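Local coordinates for protein putative dienelactone hydrolase (Klebsiella pneumoniae subsp. pneumoniae MGH 78578, PDB 3F67) that probably acts as an alpha/beta-hydrolase of the dienelactone hydrolase family, cleaving ester-type bonds, although its natural substrate is not established, at residues G125-W130 and Y146-G151; K140-W145 and A170-L175. All blocks are in the same frame, centred on the assembly; numbering follows the deposited sequence. Where two conformers were deposited one is given.

Contact 1 of 2, residues G125-W130 and Y146-G151; sequences GGRITW and YGKLVG
Helix 124-133, which in the alpha/beta-hydrolase fold follows the nucleophile elbow, meets the loop after strand 141-145 here, and Gly-126 and Gly-147 allow the two backbones to touch. Their CA atoms are 4.0 Å apart, and Gly-147 CA sits 3.4 Å from Arg-127 N and 3.6 Å from Gly-126 C. With no side chain on either glycine, main chain packs directly on main chain. No hydrogen bond links the segments; the contact is one of fit. Arg-127 leaves the helix with CG anti to its N (chi1 171°) and stays extended as far as NE, which lays its methylenes along the loop beside Lys-148. Arg-127 CG comes within 3.6 Å of Lys-148 O, a buried carbonyl that has no hydrogen-bonding partner in the model, while Arg-127 CD and Lys-148 CD are 4.1 Å apart. The guanidinium is held beyond the contact by a salt bridge to Asp-93 and a hydrogen bond from NE to His-160. One turn further along the helix, Trp-130 receives a single methyl group: Leu-149 CD2 approaches the pyrrole part of the indole obliquely, 3.6 Å from Trp-130 NE1 and 4.0 Å from Trp-130 CE2. Tyr-176 OH bonds both Trp-130 NE1 and Gly-147 O, tying indole and loop to strand 172-177. Around this junction, Met-191 of helix 185-197 and Pro-161 of helix 161-164 touch both Trp-130 and Leu-149, while Thr-129 rests on Ala-142 and Ala-144 of strand 141-145, and Trp-130 on Ala-144.

Contact 2 of 2, residues K140-W145 and A170-L175; sequences KAAVAW and APVLGL
Four backbone hydrogen bonds join the segments 140-145 and 170-175 in parallel register, the axes of strands 141-145 and 172-175 being 15° apart. The ladder starts with Ala-142 N to Pro-171 O (3.0 Å), the most bent of the four; Ala-142 O then accepts from Leu-173 N, Leu-173 O from Ala-144 N, and Ala-144 O from Leu-175 N (2.8 Å). Weaker CA-H...O contacts fill the gaps, such as Val-143 CA to Leu-173 O at 3.2 Å. Among the side chains, the clearest meeting is a CH-pi contact: Leu-175 CD1 stands over the six-membered ring of Trp-145, 3.5 Å from its centroid and 7° off the normal. The same methyl, Leu-175 CD1, touches Val-143 CG1 at 3.6 Å, a branch carried toward it by lying anti to the valine N (chi1 179°). Packing on the other face is sparser, with Ala-142 CB 4.1 Å from Val-172 CG2 and Gly-174 beside Ala-144. This is the strand pair of a beta-alpha-beta unit in the central sheet, lying between strands 116-122 and 202-207. Helix 124-133 covers the Ala-142, Ala-144 and Val-172 face, whereas helix 224-238 packs on Val-143 and Leu-173.

Both contacts are buried, each centred about 9 Å from the centre of the chain, though contact 1 reaches an exposed edge at Lys-148. Contact 2 is sheet core, held by regular backbone hydrogen bonding; contact 1 joins a helix to a loop that follows the C-terminal end of strand 141-145 and relies on shape. They are continuous: Tyr-146 N probably extends the ladder to Leu-175 O (2.9 Å), and Trp-130 also packs on Ala-144 and Val-172. The small residues thus serve different surfaces, glycines for helix against loop and alanines for helix against sheet. Both come near a probable Cys-His-Asp triad, as in dienelactone hydrolases, through Gly-147 and Trp-145; contact 1 also holds Gly-125 of the likely nucleophile elbow.

Contact 1 of 2, residues G125-W130 and Y146-G151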
loop_
_atom_site.group_PDB
_atom_site.type_symbol
_atom_site.label_atom_id
_atom_site.label_comp_id
_atom_site.label_asym_id
_atom_site.label_seq_id
_atom_site.Cartn_x
_atom_site.Cartn_y
_atom_site.Cartn_z
ATOM N N GLY A 125 5.513 0.041 -1.088
ATOM C CA GLY A 125 4.092 0.363 -1.101
ATOM C C GLY A 125 3.536 0.967 0.185
ATOM O O GLY A 125 2.525 1.695 0.142
ATOM N N GLY A 126 4.209 0.693 1.298
ATOM C CA GLY A 126 3.810 1.265 2.592
ATOM C C GLY A 126 4.202 2.726 2.637
ATOM O O GLY A 126 3.467 3.524 3.201
ATOM N N ARG A 127 5.333 3.093 2.026
ATOM C CA ARG A 127 5.653 4.524 1.946
ATOM C C ARG A 127 4.634 5.245 1.068
ATOM O O ARG A 127 4.143 6.317 1.419
ATOM C CB ARG A 127 7.091 4.735 1.449
ATOM C CG ARG A 127 7.391 6.229 1.146
ATOM C CD ARG A 127 8.840 6.419 0.724
ATOM N NE ARG A 127 9.054 7.767 0.169
ATOM C CZ ARG A 127 8.749 8.117 -1.072
ATOM N NH1 ARG A 127 8.273 7.211 -1.933
ATOM N NH2 ARG A 127 8.985 9.365 -1.479
ATOM N N ILE A 128 4.342 4.649 -0.088
ATOM C CA ILE A 128 3.345 5.211 -1.023
ATOM C C ILE A 128 1.989 5.379 -0.326
ATOM O O ILE A 128 1.300 6.383 -0.540
ATOM C CB ILE A 128 3.249 4.299 -2.285
ATOM C CG1 ILE A 128 4.562 4.341 -3.104
ATOM C CG2 ILE A 128 2.018 4.670 -3.147
ATOM C CD1 ILE A 128 4.945 5.733 -3.621
ATOM N N THR A 129 1.644 4.412 0.511
ATOM C CA THR A 129 0.414 4.471 1.289
ATOM C C THR A 129 0.320 5.773 2.108
ATOM O O THR A 129 -0.704 6.441 2.074
ATOM C CB THR A 129 0.242 3.191 2.157
ATOM O OG1 THR A 129 -0.008 2.095 1.268
ATOM C CG2 THR A 129 -1.034 3.292 3.044
ATOM N N TRP A 130 1.378 6.114 2.859
ATOM C CA TRP A 130 1.373 7.383 3.584
ATOM C C TRP A 130 1.181 8.562 2.645
ATOM O O TRP A 130 0.392 9.476 2.924
ATOM C CB TRP A 130 2.718 7.575 4.314
ATOM C CG TRP A 130 2.919 6.720 5.545
ATOM C CD1 TRP A 130 3.732 5.604 5.670
ATOM C CD2 TRP A 130 2.358 6.956 6.850
ATOM N NE1 TRP A 130 3.699 5.137 6.984
ATOM C CE2 TRP A 130 2.857 5.945 7.714
ATOM C CE3 TRP A 130 1.453 7.923 7.365
ATOM C CZ2 TRP A 130 2.502 5.867 9.066
ATOM C CZ3 TRP A 130 1.094 7.855 8.727
ATOM C CH2 TRP A 130 1.625 6.829 9.566
ATOM N N TYR A 146 5.390 -1.255 7.127
ATOM C CA TYR A 146 6.857 -1.027 7.080
ATOM C C TYR A 146 7.291 -0.261 5.832
ATOM O O TYR A 146 8.107 -0.758 5.023
ATOM C CB TYR A 146 7.612 -2.359 7.234
ATOM C CG TYR A 146 6.923 -3.603 6.694
ATOM C CD1 TYR A 146 7.043 -3.970 5.345
ATOM C CD2 TYR A 146 6.220 -4.450 7.545
ATOM C CE1 TYR A 146 6.439 -5.123 4.849
ATOM C CE2 TYR A 146 5.631 -5.631 7.059
ATOM C CZ TYR A 146 5.728 -5.943 5.737
ATOM O OH TYR A 146 5.160 -7.086 5.262
ATOM N N GLY A 147 6.741 0.949 5.693
ATOM C CA GLY A 147 7.122 1.910 4.652
ATOM C C GLY A 147 8.145 2.903 5.215
ATOM O O GLY A 147 7.948 3.456 6.311
ATOM N N LYS A 148 9.216 3.152 4.460
ATOM C CA LYS A 148 10.230 4.147 4.837
ATOM C C LYS A 148 9.599 5.478 5.191
ATOM O O LYS A 148 8.750 5.971 4.436
ATOM C CB LYS A 148 11.179 4.395 3.657
ATOM C CG LYS A 148 12.055 5.601 3.871
ATOM C CD LYS A 148 12.530 6.234 2.540
ATOM C CE LYS A 148 12.853 5.153 1.563
ATOM N NZ LYS A 148 13.767 4.178 2.223
ATOM N N LEU A 149 10.028 6.075 6.312
ATOM C CA LEU A 149 9.420 7.314 6.839
ATOM C C LEU A 149 10.218 8.596 6.598
ATOM O O LEU A 149 9.645 9.692 6.474
ATOM C CB LEU A 149 9.250 7.148 8.355
ATOM C CG LEU A 149 8.265 5.992 8.698
ATOM C CD1 LEU A 149 8.362 5.743 10.216
ATOM C CD2 LEU A 149 6.772 6.315 8.337
ATOM N N VAL A 150 11.533 8.439 6.608
ATOM C CA VAL A 150 12.477 9.559 6.457
ATOM C C VAL A 150 13.506 9.106 5.452
ATOM O O VAL A 150 13.693 7.915 5.180
ATOM C CB VAL A 150 13.188 10.025 7.810
ATOM C CG1 VAL A 150 13.085 11.516 7.954
ATOM C CG2 VAL A 150 12.600 9.450 8.987
ATOM N N GLY A 151 14.114 10.057 4.783
ATOM C CA GLY A 151 14.997 9.683 3.702
ATOM C C GLY A 151 15.658 10.933 3.157
ATOM O O GLY A 151 15.268 12.068 3.458
#

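Contact 2 of 2, residues K140-W145 and A170-L175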
loop_
_atom_site.group_PDB
_atom_site.type_symbol
_atom_site.label_atom_id
_atom_site.label_comp_id
_atom_site.label_asym_id
_atom_site.label_seq_id
_atom_site.Cartn_x
_atom_site.Cartn_y
_atom_site.Cartn_z
ATOM N N LYS A 140 -10.754 7.131 2.694
ATOM C CA LYS A 140 -11.355 6.999 4.025
ATOM C C LYS A 140 -10.387 6.500 5.092
ATOM O O LYS A 140 -10.504 6.904 6.252
ATOM C CB LYS A 140 -12.551 6.040 3.975
ATOM C CG LYS A 140 -13.712 6.625 3.132
ATOM C CD LYS A 140 -14.245 7.909 3.802
ATOM C CE LYS A 140 -15.547 8.374 3.156
ATOM N NZ LYS A 140 -15.296 8.953 1.810
ATOM N N ALA A 141 -9.456 5.629 4.714
ATOM C CA ALA A 141 -8.470 5.146 5.678
ATOM C C ALA A 141 -7.342 4.430 4.971
ATOM O O ALA A 141 -7.475 4.053 3.778
ATOM C CB ALA A 141 -9.144 4.189 6.701
ATOM N N ALA A 142 -6.225 4.262 5.699
ATOM C CA ALA A 142 -5.011 3.689 5.082
ATOM C C ALA A 142 -4.266 2.860 6.120
ATOM O O ALA A 142 -4.264 3.191 7.312
ATOM C CB ALA A 142 -4.060 4.808 4.560
ATOM N N VAL A 143 -3.671 1.766 5.663
ATOM C CA VAL A 143 -2.801 0.912 6.505
ATOM C C VAL A 143 -1.474 0.710 5.780
ATOM O O VAL A 143 -1.433 0.082 4.705
ATOM C CB VAL A 143 -3.474 -0.456 6.845
ATOM C CG1 VAL A 143 -2.509 -1.342 7.720
ATOM C CG2 VAL A 143 -4.808 -0.165 7.645
ATOM N N ALA A 144 -0.390 1.232 6.385
ATOM C CA ALA A 144 0.948 1.213 5.740
ATOM C C ALA A 144 1.771 0.170 6.490
ATOM O O ALA A 144 1.925 0.254 7.732
ATOM C CB ALA A 144 1.577 2.582 5.880
ATOM N N TRP A 145 2.301 -0.815 5.764
ATOM C CA TRP A 145 3.160 -1.808 6.398
ATOM C C TRP A 145 4.618 -1.507 6.073
ATOM O O TRP A 145 5.002 -1.524 4.918
ATOM C CB TRP A 145 2.870 -3.195 5.885
ATOM C CG TRP A 145 1.431 -3.681 6.030
ATOM C CD1 TRP A 145 0.310 -3.189 5.372
ATOM C CD2 TRP A 145 0.987 -4.834 6.791
ATOM N NE1 TRP A 145 -0.799 -3.964 5.717
ATOM C CE2 TRP A 145 -0.402 -4.983 6.552
ATOM C CE3 TRP A 145 1.642 -5.748 7.648
ATOM C CZ2 TRP A 145 -1.188 -6.028 7.175
ATOM C CZ3 TRP A 145 0.910 -6.829 8.221
ATOM C CH2 TRP A 145 -0.501 -6.942 7.981
ATOM N N ALA A 170 -6.795 11.232 5.944
ATOM C CA ALA A 170 -7.451 9.982 6.362
ATOM C C ALA A 170 -6.650 9.364 7.497
ATOM O O ALA A 170 -5.415 9.566 7.561
ATOM C CB ALA A 170 -7.452 8.974 5.186
ATOM N N PRO A 171 -7.323 8.610 8.410
ATOM C CA PRO A 171 -6.608 7.908 9.483
ATOM C C PRO A 171 -5.660 6.850 8.925
ATOM O O PRO A 171 -6.091 6.035 8.079
ATOM C CB PRO A 171 -7.742 7.212 10.288
ATOM C CG PRO A 171 -8.965 7.950 9.908
ATOM C CD PRO A 171 -8.788 8.425 8.510
ATOM N N VAL A 172 -4.399 6.874 9.380
ATOM C CA VAL A 172 -3.406 5.922 8.877
ATOM C C VAL A 172 -2.901 5.100 10.020
ATOM O O VAL A 172 -2.491 5.644 11.044
ATOM C CB VAL A 172 -2.176 6.625 8.251
ATOM C CG1 VAL A 172 -1.273 5.577 7.670
ATOM C CG2 VAL A 172 -2.607 7.612 7.136
ATOM N N LEU A 173 -2.942 3.786 9.849
ATOM C CA LEU A 173 -2.337 2.842 10.825
ATOM C C LEU A 173 -1.027 2.358 10.203
ATOM O O LEU A 173 -1.031 1.878 9.045
ATOM C CB LEU A 173 -3.253 1.613 10.965
ATOM C CG LEU A 173 -2.654 0.403 11.659
ATOM C CD1 LEU A 173 -2.214 0.707 13.150
ATOM C CD2 LEU A 173 -3.746 -0.703 11.710
ATOM N N GLY A 174 0.083 2.444 10.936
ATOM C CA GLY A 174 1.340 1.869 10.422
ATOM C C GLY A 174 1.656 0.585 11.175
ATOM O O GLY A 174 1.469 0.504 12.388
ATOM N N LEU A 175 2.129 -0.429 10.463
ATOM C CA LEU A 175 2.500 -1.712 11.107
ATOM C C LEU A 175 3.991 -1.917 10.832
ATOM O O LEU A 175 4.391 -2.134 9.684
ATOM C CB LEU A 175 1.644 -2.849 10.478
ATOM C CG LEU A 175 0.128 -2.652 10.715
ATOM C CD1 LEU A 175 -0.682 -3.666 9.860
ATOM C CD2 LEU A 175 -0.246 -2.808 12.254
#